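Local coordinates for protein transcobalamin-1 (PDB 4KKI) that binds vitamin B12 (cobalamin) with femtomolar affinity, carries it as a secreted transport glycoprotein and protects it from the acid of the stomach, at residues Gly93-Ile98 and Asp120-Lys125; Cys155-Asn160 and Leu300-Asp305; Tyr161-Val166 and Ile207-Gly212; Ala194-Lys199 and Ile219-Leu224. All coordinates share one frame; numbering follows the deposited sequence.

Contact 1 (Gly93-Ile98 and Asp120-Lys125)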
loop_
_atom_site.group_PDB
_atom_site.type_symbol
_atom_site.label_atom_id
_atom_site.label_comp_id
_atom_site.label_asym_id
_atom_site.label_seq_id
_atom_site.Cartn_x
_atom_site.Cartn_y
_atom_site.Cartn_z
ATOM N N GLY A 93 -7.016 -2.945 -8.375
ATOM C CA GLY A 93 -5.738 -2.477 -7.870
ATOM C C GLY A 93 -4.580 -3.397 -8.215
ATOM O O GLY A 93 -3.473 -2.934 -8.487
ATOM N N GLU A 94 -4.833 -4.702 -8.200
ATOM C CA GLU A 94 -3.805 -5.683 -8.535
ATOM C C GLU A 94 -3.413 -5.572 -10.001
ATOM O O GLU A 94 -2.236 -5.661 -10.347
ATOM C CB GLU A 94 -4.287 -7.104 -8.234
ATOM C CG GLU A 94 -4.298 -7.466 -6.760
ATOM C CD GLU A 94 -4.881 -8.843 -6.505
ATOM O OE1 GLU A 94 -5.610 -9.357 -7.382
ATOM O OE2 GLU A 94 -4.607 -9.413 -5.430
ATOM N N LEU A 95 -4.409 -5.379 -10.857
ATOM C CA LEU A 95 -4.171 -5.217 -12.282
ATOM C C LEU A 95 -3.467 -3.892 -12.556
ATOM O O LEU A 95 -2.606 -3.806 -13.437
ATOM C CB LEU A 95 -5.488 -5.291 -13.059
ATOM C CG LEU A 95 -5.373 -5.120 -14.573
ATOM C CD1 LEU A 95 -4.377 -6.118 -15.137
ATOM C CD2 LEU A 95 -6.730 -5.276 -15.244
ATOM N N ALA A 96 -3.839 -2.862 -11.800
ATOM C CA ALA A 96 -3.201 -1.555 -11.914
ATOM C C ALA A 96 -1.700 -1.657 -11.647
ATOM O O ALA A 96 -0.895 -1.116 -12.399
ATOM C CB ALA A 96 -3.849 -0.558 -10.964
ATOM N N LEU A 97 -1.332 -2.360 -10.578
ATOM C CA LEU A 97 0.078 -2.552 -10.245
ATOM C C LEU A 97 0.806 -3.348 -11.320
ATOM O O LEU A 97 1.973 -3.090 -11.608
ATOM C CB LEU A 97 0.232 -3.244 -8.890
ATOM C CG LEU A 97 -0.010 -2.384 -7.649
ATOM C CD1 LEU A 97 0.065 -3.234 -6.392
ATOM C CD2 LEU A 97 0.991 -1.238 -7.580
ATOM N N ILE A 98 0.113 -4.321 -11.906
ATOM C CA ILE A 98 0.692 -5.126 -12.974
ATOM C C ILE A 98 1.052 -4.243 -14.158
ATOM O O ILE A 98 2.160 -4.314 -14.688
ATOM C CB ILE A 98 -0.264 -6.243 -13.423
ATOM C CG1 ILE A 98 -0.343 -7.325 -12.346
ATOM C CG2 ILE A 98 0.198 -6.856 -14.740
ATOM C CD1 ILE A 98 -1.289 -8.448 -12.681
ATOM N N ASP A 120 -7.552 -2.094 -21.198
ATOM C CA ASP A 120 -8.980 -2.269 -21.425
ATOM C C ASP A 120 -9.623 -2.996 -20.248
ATOM O O ASP A 120 -10.713 -2.633 -19.805
ATOM C CB ASP A 120 -9.237 -3.031 -22.729
ATOM C CG ASP A 120 -8.872 -2.223 -23.961
ATOM O OD1 ASP A 120 -8.040 -1.299 -23.843
ATOM O OD2 ASP A 120 -9.413 -2.511 -25.049
ATOM N N LYS A 121 -8.936 -4.013 -19.736
ATOM C CA LYS A 121 -9.451 -4.790 -18.611
ATOM C C LYS A 121 -9.514 -3.945 -17.344
ATOM O O LYS A 121 -10.434 -4.086 -16.538
ATOM C CB LYS A 121 -8.603 -6.044 -18.381
ATOM C CG LYS A 121 -8.827 -7.141 -19.411
ATOM C CD LYS A 121 -10.235 -7.709 -19.313
ATOM C CE LYS A 121 -10.538 -8.660 -20.463
ATOM N NZ LYS A 121 -9.559 -9.778 -20.554
ATOM N N LEU A 122 -8.533 -3.064 -17.181
ATOM C CA LEU A 122 -8.493 -2.174 -16.029
ATOM C C LEU A 122 -9.652 -1.183 -16.065
ATOM O O LEU A 122 -10.213 -0.838 -15.026
ATOM C CB LEU A 122 -7.157 -1.431 -15.965
ATOM C CG LEU A 122 -6.984 -0.506 -14.760
ATOM C CD1 LEU A 122 -7.123 -1.286 -13.461
ATOM C CD2 LEU A 122 -5.648 0.213 -14.815
ATOM N N GLU A 123 -10.010 -0.733 -17.264
ATOM C CA GLU A 123 -11.140 0.176 -17.432
ATOM C C GLU A 123 -12.439 -0.469 -16.959
ATOM O O GLU A 123 -13.270 0.179 -16.324
ATOM C CB GLU A 123 -11.272 0.607 -18.893
ATOM C CG GLU A 123 -10.110 1.443 -19.394
ATOM C CD GLU A 123 -10.169 1.692 -20.889
ATOM O OE1 GLU A 123 -11.162 1.282 -21.524
ATOM O OE2 GLU A 123 -9.218 2.294 -21.428
ATOM N N ASN A 124 -12.604 -1.752 -17.268
ATOM C CA ASN A 124 -13.784 -2.490 -16.843
ATOM C C ASN A 124 -13.793 -2.727 -15.335
ATOM O O ASN A 124 -14.812 -2.532 -14.674
ATOM C CB ASN A 124 -13.894 -3.820 -17.594
ATOM C CG ASN A 124 -14.025 -3.632 -19.094
ATOM O OD1 ASN A 124 -14.504 -2.599 -19.562
ATOM N ND2 ASN A 124 -13.596 -4.633 -19.856
ATOM N N LYS A 125 -12.652 -3.144 -14.795
ATOM C CA LYS A 125 -12.541 -3.390 -13.360
ATOM C C LYS A 125 -12.740 -2.104 -12.568
ATOM O O LYS A 125 -13.368 -2.110 -11.510
ATOM C CB LYS A 125 -11.194 -4.032 -13.016
ATOM C CG LYS A 125 -11.053 -5.465 -13.508
ATOM C CD LYS A 125 -9.739 -6.081 -13.057
ATOM C CE LYS A 125 -9.574 -7.491 -13.604
ATOM N NZ LYS A 125 -10.650 -8.398 -13.121
#
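Around Leu-95 and Leu-122, whose CA atoms lie 6.5 Å apart, two helical segments run antiparallel, with axes approaching to 9.6 Å at an angle of 154° between their N-to-C directions. They belong to helices 92-102 and 118-135 of the alpha6-alpha6 helical barrel that forms the alpha domain. The joint is apolar, and no hydrogen bond crosses it. Leu-95 is the main intruder: its CG stands opposite the backbone N (chi1 179°), which carries CD2 across to the backbone of the other helix, 3.4 Å from Leu-122 N. Leu-95 CD2 is also 3.7 Å from Lys-121 CB and meets CB of Leu-122. Leu-122 replies with the same pair of torsions, and both its methyls come over the backbone of Ala-96, CD1 lying 4.0 Å from Ala-96 N. Helix 144-156 closes over this leucine through Asp-150, Ala-153 and Leu-154. At the N-terminal end of helix 92-102, Gly-93 and Glu-94 touch cyanocobalamin, and Gly-93 N is hydrogen-bonded to Gln-146. Lys-125 lends only its aliphatic chain here, because its NZ is bonded to the carbonyl oxygens of Val-90 and Leu-87; its CD rests 3.8 Å from Leu-95 CD2.

Contact 2 (Cys155-Asn160 and Leu300-Asp305)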
loop_
_atom_site.group_PDB
_atom_site.type_symbol
_atom_site.label_atom_id
_atom_site.label_comp_id
_atom_site.label_asym_id
_atom_site.label_seq_id
_atom_site.Cartn_x
_atom_site.Cartn_y
_atom_site.Cartn_z
ATOM N N CYS A 155 -4.356 6.827 -16.196
ATOM C CA CYS A 155 -3.853 8.145 -16.566
ATOM C C CYS A 155 -2.467 8.080 -17.205
ATOM O O CYS A 155 -2.224 8.695 -18.244
ATOM C CB CYS A 155 -3.819 9.059 -15.340
ATOM S SG CYS A 155 -2.976 10.621 -15.613
ATOM N N LEU A 156 -1.560 7.333 -16.580
ATOM C CA LEU A 156 -0.186 7.212 -17.065
ATOM C C LEU A 156 -0.079 6.497 -18.412
ATOM O O LEU A 156 0.876 6.712 -19.157
ATOM C CB LEU A 156 0.680 6.485 -16.037
ATOM C CG LEU A 156 1.071 7.263 -14.781
ATOM C CD1 LEU A 156 1.748 6.344 -13.773
ATOM C CD2 LEU A 156 1.987 8.418 -15.152
ATOM N N PHE A 157 -1.052 5.644 -18.718
ATOM C CA PHE A 157 -0.981 4.836 -19.934
ATOM C C PHE A 157 -2.102 5.146 -20.923
ATOM O O PHE A 157 -2.459 4.310 -21.753
ATOM C CB PHE A 157 -0.937 3.343 -19.585
ATOM C CG PHE A 157 0.297 2.944 -18.831
ATOM C CD1 PHE A 157 0.356 3.078 -17.454
ATOM C CD2 PHE A 157 1.406 2.455 -19.500
ATOM C CE1 PHE A 157 1.496 2.724 -16.756
ATOM C CE2 PHE A 157 2.548 2.096 -18.807
ATOM C CZ PHE A 157 2.594 2.234 -17.433
ATOM N N ASN A 158 -2.640 6.359 -20.824
ATOM C CA ASN A 158 -3.640 6.856 -21.763
ATOM C C ASN A 158 -4.869 5.963 -21.890
ATOM O O ASN A 158 -5.406 5.785 -22.981
ATOM C CB ASN A 158 -3.016 7.085 -23.143
ATOM C CG ASN A 158 -1.928 8.138 -23.121
ATOM O OD1 ASN A 158 -0.756 7.839 -23.350
ATOM N ND2 ASN A 158 -2.311 9.379 -22.847
ATOM N N GLY A 159 -5.301 5.396 -20.769
ATOM C CA GLY A 159 -6.511 4.599 -20.747
ATOM C C GLY A 159 -7.727 5.499 -20.701
ATOM O O GLY A 159 -7.614 6.686 -20.394
ATOM N N ASN A 160 -8.892 4.942 -21.006
ATOM C CA ASN A 160 -10.121 5.724 -21.017
ATOM C C ASN A 160 -10.780 5.766 -19.643
ATOM O O ASN A 160 -11.185 4.737 -19.103
ATOM C CB ASN A 160 -11.093 5.185 -22.070
ATOM C CG ASN A 160 -12.159 6.196 -22.454
ATOM O OD1 ASN A 160 -12.759 6.846 -21.598
ATOM N ND2 ASN A 160 -12.395 6.337 -23.755
ATOM N N LEU A 300 4.958 8.917 -10.524
ATOM C CA LEU A 300 4.787 9.791 -11.682
ATOM C C LEU A 300 6.013 9.817 -12.591
ATOM O O LEU A 300 5.979 10.403 -13.673
ATOM C CB LEU A 300 4.430 11.210 -11.244
ATOM C CG LEU A 300 3.109 11.350 -10.488
ATOM C CD1 LEU A 300 2.823 12.811 -10.207
ATOM C CD2 LEU A 300 1.970 10.715 -11.271
ATOM N N ASP A 301 7.095 9.181 -12.149
ATOM C CA ASP A 301 8.308 9.094 -12.956
ATOM C C ASP A 301 8.227 7.949 -13.960
ATOM O O ASP A 301 9.177 7.681 -14.693
ATOM C CB ASP A 301 9.536 8.933 -12.061
ATOM C CG ASP A 301 9.802 10.164 -11.228
ATOM O OD1 ASP A 301 9.502 11.275 -11.709
ATOM O OD2 ASP A 301 10.300 10.022 -10.093
ATOM N N ILE A 302 7.081 7.276 -13.981
ATOM C CA ILE A 302 6.831 6.217 -14.946
ATOM C C ILE A 302 6.601 6.795 -16.341
ATOM O O ILE A 302 5.566 7.408 -16.614
ATOM C CB ILE A 302 5.624 5.357 -14.526
ATOM C CG1 ILE A 302 5.945 4.593 -13.240
ATOM C CG2 ILE A 302 5.245 4.391 -15.634
ATOM C CD1 ILE A 302 4.782 3.803 -12.681
ATOM N N ASN A 303 7.585 6.613 -17.215
ATOM C CA ASN A 303 7.480 7.057 -18.598
ATOM C C ASN A 303 7.351 5.839 -19.508
ATOM O O ASN A 303 8.337 5.154 -19.786
ATOM C CB ASN A 303 8.703 7.895 -18.981
ATOM C CG ASN A 303 8.498 8.692 -20.261
ATOM O OD1 ASN A 303 7.655 8.355 -21.092
ATOM N ND2 ASN A 303 9.279 9.755 -20.424
ATOM N N LYS A 304 6.131 5.569 -19.961
ATOM C CA LYS A 304 5.855 4.377 -20.759
ATOM C C LYS A 304 6.569 4.404 -22.109
ATOM O O LYS A 304 6.826 3.356 -22.703
ATOM C CB LYS A 304 4.346 4.194 -20.958
ATOM C CG LYS A 304 3.713 5.168 -21.936
ATOM C CD LYS A 304 2.208 4.969 -22.006
ATOM C CE LYS A 304 1.624 5.616 -23.250
ATOM N NZ LYS A 304 2.135 4.968 -24.491
ATOM N N ASP A 305 6.893 5.601 -22.586
ATOM C CA ASP A 305 7.603 5.752 -23.851
ATOM C C ASP A 305 9.108 5.912 -23.641
ATOM O O ASP A 305 9.696 6.929 -24.011
ATOM C CB ASP A 305 7.033 6.918 -24.663
ATOM C CG ASP A 305 5.619 6.652 -25.149
ATOM O OD1 ASP A 305 5.462 5.960 -26.177
ATOM O OD2 ASP A 305 4.665 7.136 -24.504
#
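Phe-157 and Lys-304 lie alongside each other, their side chains running in opposite directions. Followed outward, Lys-304 first brings its CB 3.5 Å from Phe-157 CE2, an approach oblique to the ring. CG sits between the backbone N and the carbonyl carbon (chi1 74°), and the chain then runs extended back along the other segment. Lys-304 CD lies 3.6 Å from Leu-156 O and equally near Phe-157 CD2, while its CE comes 3.3 Å from Asn-158 OD1. NZ, beyond a bend at chi4, forms a weak salt bridge with OD2 of the poorly ordered Asp-305. At the ring's tip, Phe-157 CZ meets Ile-302 CG2 at 3.9 Å, from the same side of the ring plane as Lys-304 CB, and Leu-156 crosses Ile-302 at about a right angle, CD1 to CB 4.1 Å. A serine in place of Phe-157 would probably leave Lys-304 CB and Ile-302 CG2 without their apolar partner and open a gap beside Leu-100 and Tyr-114. Asn-303 OD1 accepts from Asp-305 N (3.2 Å), the donor tilted 32° from the carbonyl plane. This Asx turn shapes the loop that packs against the C-terminal end of helix 144-156 in the helical barrel.

Contact 3 (Tyr161-Val166 and Ile207-Gly212). With NAG (2-acetamido-2-deoxy-beta-D-glucopyranose), chain E.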
loop_
_atom_site.group_PDB
_atom_site.type_symbol
_atom_site.label_atom_id
_atom_site.label_comp_id
_atom_site.label_asym_id
_atom_site.label_seq_id
_atom_site.Cartn_x
_atom_site.Cartn_y
_atom_site.Cartn_z
ATOM N N TYR A 161 -10.877 6.965 -19.079
ATOM C CA TYR A 161 -11.522 7.165 -17.789
ATOM C C TYR A 161 -12.228 8.515 -17.771
ATOM O O TYR A 161 -11.807 9.452 -18.448
ATOM C CB TYR A 161 -10.499 7.085 -16.649
ATOM C CG TYR A 161 -9.422 8.147 -16.708
ATOM C CD1 TYR A 161 -8.292 7.972 -17.496
ATOM C CD2 TYR A 161 -9.531 9.323 -15.972
ATOM C CE1 TYR A 161 -7.306 8.934 -17.556
ATOM C CE2 TYR A 161 -8.546 10.294 -16.025
ATOM C CZ TYR A 161 -7.435 10.092 -16.820
ATOM O OH TYR A 161 -6.446 11.044 -16.889
ATOM N N SER A 162 -13.303 8.610 -16.997
ATOM C CA SER A 162 -14.048 9.856 -16.890
ATOM C C SER A 162 -13.473 10.739 -15.791
ATOM O O SER A 162 -13.421 10.340 -14.629
ATOM C CB SER A 162 -15.525 9.578 -16.612
ATOM O OG SER A 162 -16.239 10.786 -16.420
ATOM N N THR A 163 -13.039 11.940 -16.162
ATOM C CA THR A 163 -12.524 12.891 -15.187
ATOM C C THR A 163 -13.648 13.351 -14.266
ATOM O O THR A 163 -13.422 13.638 -13.092
ATOM C CB THR A 163 -11.891 14.118 -15.861
ATOM O OG1 THR A 163 -12.879 14.789 -16.650
ATOM C CG2 THR A 163 -10.732 13.698 -16.752
ATOM N N ALA A 164 -14.858 13.418 -14.813
ATOM C CA ALA A 164 -16.036 13.768 -14.031
ATOM C C ALA A 164 -16.258 12.733 -12.937
ATOM O O ALA A 164 -16.631 13.072 -11.814
ATOM C CB ALA A 164 -17.258 13.864 -14.928
ATOM N N GLU A 165 -16.017 11.471 -13.276
ATOM C CA GLU A 165 -16.126 10.378 -12.319
ATOM C C GLU A 165 -15.121 10.575 -11.188
ATOM O O GLU A 165 -15.422 10.318 -10.023
ATOM C CB GLU A 165 -15.870 9.041 -13.013
ATOM C CG GLU A 165 -16.668 7.880 -12.450
ATOM C CD GLU A 165 -18.091 7.850 -12.970
ATOM O OE1 GLU A 165 -18.283 7.484 -14.150
ATOM O OE2 GLU A 165 -19.015 8.195 -12.204
ATOM N N VAL A 166 -13.927 11.037 -11.546
ATOM C CA VAL A 166 -12.872 11.300 -10.574
ATOM C C VAL A 166 -13.251 12.448 -9.643
ATOM O O VAL A 166 -13.154 12.327 -8.420
ATOM C CB VAL A 166 -11.540 11.622 -11.277
ATOM C CG1 VAL A 166 -10.505 12.087 -10.270
ATOM C CG2 VAL A 166 -11.043 10.410 -12.047
ATOM N N ILE A 207 -5.739 14.582 -22.178
ATOM C CA ILE A 207 -7.126 14.365 -21.780
ATOM C C ILE A 207 -7.953 15.649 -21.755
ATOM O O ILE A 207 -7.519 16.669 -21.220
ATOM C CB ILE A 207 -7.203 13.659 -20.404
ATOM C CG1 ILE A 207 -6.862 12.176 -20.551
ATOM C CG2 ILE A 207 -8.582 13.809 -19.786
ATOM C CD1 ILE A 207 -7.787 11.433 -21.492
ATOM N N LYS A 208 -9.144 15.590 -22.343
ATOM C CA LYS A 208 -10.082 16.704 -22.298
ATOM C C LYS A 208 -11.082 16.510 -21.160
ATOM O O LYS A 208 -11.375 15.381 -20.767
ATOM C CB LYS A 208 -10.824 16.832 -23.629
ATOM C CG LYS A 208 -9.918 17.047 -24.829
ATOM C CD LYS A 208 -10.721 17.098 -26.120
ATOM C CE LYS A 208 -9.819 17.285 -27.329
ATOM N NZ LYS A 208 -10.590 17.294 -28.602
ATOM N N ALA A 209 -11.605 17.615 -20.637
ATOM C CA ALA A 209 -12.578 17.562 -19.550
ATOM C C ALA A 209 -13.429 18.823 -19.507
ATOM O O ALA A 209 -13.115 19.816 -20.164
ATOM C CB ALA A 209 -11.873 17.364 -18.220
ATOM N N ASP A 210 -14.509 18.777 -18.733
ATOM C CA ASP A 210 -15.325 19.961 -18.506
ATOM C C ASP A 210 -14.470 21.020 -17.828
ATOM O O ASP A 210 -13.819 20.744 -16.821
ATOM C CB ASP A 210 -16.538 19.630 -17.633
ATOM C CG ASP A 210 -17.539 18.737 -18.339
ATOM O OD1 ASP A 210 -17.621 18.801 -19.584
ATOM O OD2 ASP A 210 -18.246 17.974 -17.647
ATOM N N GLU A 211 -14.462 22.223 -18.394
ATOM C CA GLU A 211 -13.668 23.320 -17.855
ATOM C C GLU A 211 -14.004 23.575 -16.388
ATOM O O GLU A 211 -15.174 23.625 -16.005
ATOM C CB GLU A 211 -13.865 24.590 -18.688
ATOM C CG GLU A 211 -13.470 24.436 -20.150
ATOM C CD GLU A 211 -13.667 25.711 -20.948
ATOM O OE1 GLU A 211 -14.561 25.737 -21.818
ATOM O OE2 GLU A 211 -12.922 26.686 -20.707
ATOM N N GLY A 212 -12.965 23.716 -15.572
ATOM C CA GLY A 212 -13.129 23.878 -14.140
ATOM C C GLY A 212 -12.766 22.613 -13.388
ATOM O O GLY A 212 -12.708 22.606 -12.158
HETATM C C1 NAG E . -16.183 22.161 -9.594
HETATM C C2 NAG E . -17.292 21.818 -10.586
HETATM C C3 NAG E . -18.505 22.734 -10.435
HETATM C C4 NAG E . -18.891 22.910 -8.973
HETATM C C5 NAG E . -17.669 23.298 -8.151
HETATM C C6 NAG E . -18.018 23.480 -6.678
HETATM C C7 NAG E . -16.426 20.820 -12.622
HETATM C C8 NAG E . -16.105 21.017 -14.073
HETATM N N2 NAG E . -16.768 21.907 -11.935
HETATM O O3 NAG E . -19.600 22.193 -11.145
HETATM O O4 NAG E . -19.881 23.909 -8.862
HETATM O O5 NAG E . -16.684 22.296 -8.279
HETATM O O6 NAG E . -18.461 22.253 -6.142
HETATM O O7 NAG E . -16.368 19.700 -12.116
HETATM O O HOH W 1 -15.012 16.222 -17.479
#
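The N-terminal end of helix 163-169 meets the loop that leads into helix 213-229, at the periphery of the helical barrel domain, and here Thr-163 lies against Ile-207 and Ala-209. Ser-162 is the N-cap of helix 163-169: its OG accepts from Glu-165 N at 3.2 Å, with an N-H...O angle of 152°. One residue on, Thr-163 turns both branches to the loop. The side chains of Thr-163 and Ile-207 slide past each other in opposite directions, Thr-163 CG2 to Ile-207 CG2 3.7 Å. Thr-163 OG1, held between the backbone N and the carbonyl carbon (chi1 61°), lies 3.2 Å from Ala-209 CB. Tyr-161 adds its OH, 3.9 Å from Ile-207 CG1, while its side chain also packs on Val-198 and Leu-154. No direct hydrogen bond joins the two segments; a water does so instead, lying 2.7 Å from Thr-163 OG1 and accepting from Asp-210 N. With a valine at Thr-163, the water would probably lose its mate on the helix, and Asp-210 N its bridge to it. Beyond the water, the loop borders the sugar attached to Asn-216: the acetamido methyl C8 of the N-acetylglucosamine is 3.4 Å from Glu-211 O.

Contact 4 (Ala194-Lys199 and Ile219-Leu224)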
loop_
_atom_site.group_PDB
_atom_site.type_symbol
_atom_site.label_atom_id
_atom_site.label_comp_id
_atom_site.label_asym_id
_atom_site.label_seq_id
_atom_site.Cartn_x
_atom_site.Cartn_y
_atom_site.Cartn_z
ATOM N N ALA A 194 -2.489 10.074 -7.945
ATOM C CA ALA A 194 -3.440 9.860 -9.030
ATOM C C ALA A 194 -4.010 11.180 -9.536
ATOM O O ALA A 194 -4.023 11.438 -10.739
ATOM C CB ALA A 194 -4.561 8.936 -8.575
ATOM N N LEU A 195 -4.480 12.012 -8.611
ATOM C CA LEU A 195 -5.059 13.304 -8.962
ATOM C C LEU A 195 -4.039 14.201 -9.655
ATOM O O LEU A 195 -4.383 14.975 -10.550
ATOM C CB LEU A 195 -5.619 14.000 -7.717
ATOM C CG LEU A 195 -6.811 13.321 -7.034
ATOM C CD1 LEU A 195 -7.166 14.013 -5.723
ATOM C CD2 LEU A 195 -8.016 13.283 -7.963
ATOM N N THR A 196 -2.782 14.086 -9.241
ATOM C CA THR A 196 -1.714 14.895 -9.814
ATOM C C THR A 196 -1.439 14.479 -11.253
ATOM O O THR A 196 -1.121 15.311 -12.103
ATOM C CB THR A 196 -0.425 14.783 -8.982
ATOM O OG1 THR A 196 -0.708 15.128 -7.619
ATOM C CG2 THR A 196 0.645 15.714 -9.522
ATOM N N CYS A 197 -1.569 13.184 -11.523
ATOM C CA CYS A 197 -1.394 12.680 -12.879
ATOM C C CYS A 197 -2.470 13.244 -13.799
ATOM O O CYS A 197 -2.179 13.663 -14.918
ATOM C CB CYS A 197 -1.419 11.150 -12.903
ATOM S SG CYS A 197 -1.240 10.443 -14.564
ATOM N N VAL A 198 -3.713 13.247 -13.324
ATOM C CA VAL A 198 -4.826 13.800 -14.090
ATOM C C VAL A 198 -4.609 15.287 -14.359
ATOM O O VAL A 198 -4.902 15.778 -15.449
ATOM C CB VAL A 198 -6.167 13.597 -13.362
ATOM C CG1 VAL A 198 -7.317 14.141 -14.198
ATOM C CG2 VAL A 198 -6.381 12.127 -13.052
ATOM N N LYS A 199 -4.086 15.993 -13.360
ATOM C CA LYS A 199 -3.752 17.406 -13.506
ATOM C C LYS A 199 -2.755 17.624 -14.642
ATOM O O LYS A 199 -2.979 18.457 -15.520
ATOM C CB LYS A 199 -3.201 17.969 -12.191
ATOM C CG LYS A 199 -4.268 18.237 -11.133
ATOM C CD LYS A 199 -3.710 18.144 -9.716
ATOM C CE LYS A 199 -2.576 19.129 -9.482
ATOM N NZ LYS A 199 -2.016 19.020 -8.102
ATOM N N ILE A 219 -8.056 21.585 -5.780
ATOM C CA ILE A 219 -8.598 21.814 -4.445
ATOM C C ILE A 219 -8.620 20.513 -3.644
ATOM O O ILE A 219 -8.271 20.500 -2.461
ATOM C CB ILE A 219 -10.008 22.444 -4.508
ATOM C CG1 ILE A 219 -9.930 23.849 -5.114
ATOM C CG2 ILE A 219 -10.638 22.500 -3.124
ATOM C CD1 ILE A 219 -11.273 24.525 -5.292
ATOM N N TYR A 220 -9.021 19.423 -4.297
ATOM C CA TYR A 220 -8.983 18.098 -3.682
ATOM C C TYR A 220 -7.568 17.776 -3.213
ATOM O O TYR A 220 -7.366 17.317 -2.090
ATOM C CB TYR A 220 -9.434 17.012 -4.666
ATOM C CG TYR A 220 -10.906 17.012 -5.004
ATOM C CD1 TYR A 220 -11.769 17.961 -4.471
ATOM C CD2 TYR A 220 -11.436 16.049 -5.855
ATOM C CE1 TYR A 220 -13.115 17.956 -4.781
ATOM C CE2 TYR A 220 -12.778 16.035 -6.171
ATOM C CZ TYR A 220 -13.613 16.990 -5.632
ATOM O OH TYR A 220 -14.953 16.976 -5.947
ATOM N N THR A 221 -6.597 18.017 -4.090
ATOM C CA THR A 221 -5.196 17.755 -3.785
ATOM C C THR A 221 -4.718 18.610 -2.617
ATOM O O THR A 221 -4.033 18.122 -1.720
ATOM C CB THR A 221 -4.286 18.015 -5.004
ATOM O OG1 THR A 221 -4.734 17.231 -6.115
ATOM C CG2 THR A 221 -2.850 17.647 -4.679
ATOM N N LYS A 222 -5.088 19.888 -2.637
ATOM C CA LYS A 222 -4.751 20.812 -1.558
ATOM C C LYS A 222 -5.240 20.304 -0.203
ATOM O O LYS A 222 -4.494 20.302 0.775
ATOM C CB LYS A 222 -5.341 22.194 -1.843
ATOM C CG LYS A 222 -5.037 23.233 -0.777
ATOM C CD LYS A 222 -5.538 24.607 -1.191
ATOM C CE LYS A 222 -5.295 25.642 -0.102
ATOM N NZ LYS A 222 -6.046 25.336 1.147
ATOM N N SER A 223 -6.496 19.868 -0.157
ATOM C CA SER A 223 -7.091 19.345 1.068
ATOM C C SER A 223 -6.411 18.054 1.529
ATOM O O SER A 223 -6.147 17.873 2.719
ATOM C CB SER A 223 -8.593 19.114 0.872
ATOM O OG SER A 223 -9.176 18.514 2.016
ATOM N N LEU A 224 -6.129 17.164 0.583
ATOM C CA LEU A 224 -5.471 15.896 0.893
ATOM C C LEU A 224 -4.054 16.085 1.436
ATOM O O LEU A 224 -3.632 15.365 2.339
ATOM C CB LEU A 224 -5.458 14.978 -0.331
ATOM C CG LEU A 224 -6.816 14.398 -0.730
ATOM C CD1 LEU A 224 -6.708 13.578 -2.008
ATOM C CD2 LEU A 224 -7.387 13.560 0.405
#
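Apolar contacts dominate where Leu-195 of helix 185-203 reaches over to helix 213-229. The two segments run antiparallel, their axes approaching to 10.1 Å at an angle of 150° between N-to-C directions, with Leu-195 and Thr-221 as the closest CA pair. Leu-195 puts CD1 between two residues one helical turn apart: it lies 3.8 Å from Leu-224 CD1, the two leucines crossing at about a right angle, and 3.9 Å from Tyr-220 CB. Tyr-220 offers only that CB here, since its ring leads off to place OH in a hydrogen bond with Val-167 O.

Mixed contacts surround Thr-221, which faces both Leu-195 and Lys-199. Thr-221 OG1 lies 3.7 Å from Leu-195 CB. With CG2 opposite the backbone N and OG1 opposite the carbonyl carbon (chi1 -56°), the hydroxyl is turned back to its own helix, where it bonds to Ile-217 O. Lys-199 and Thr-221 meet tip to tip: the lysine chain, bent at chi3 (59°), sets NZ 3.8 Å from Thr-221 CG2.

Polar bonds across the interface are absent. The ammonium group of Lys-199 instead bonds to Tyr-257 OH, and OG1 of Thr-196 bonds to Val-192 O one turn back, so these buried or partly buried polar ends are satisfied outside the pairing.

Within the helical barrel, helix 144-156 flanks helix 185-203 through Leu-152 against Ala-194 and Cys-197, and the disulfide from Cys-197 to Cys-155 ties these two helices covalently.

All four contacts lie in the helical alpha domain. Contact 1 pairs helices 92-102 and 118-135 and closes before contact 2 opens at the end of helix 144-156. Contact 2 spans 140 residues, and contacts 3 and 4 fall within that span, their segments alternating. Centres are about 13 Å apart for contacts 1 and 2 and likewise for 3 and 4, and about 21 Å for 1 and 4. A probable hydrogen bond from Asn-160 N to Glu-123 OE2 (2.7 Å) joins contacts 1 and 2, a disulfide joins 2 and 4, and Val-166 packs on Leu-195 between 3 and 4. The network thus runs from the cobalamin-touching end of helix 92-102 to the glycosylated periphery.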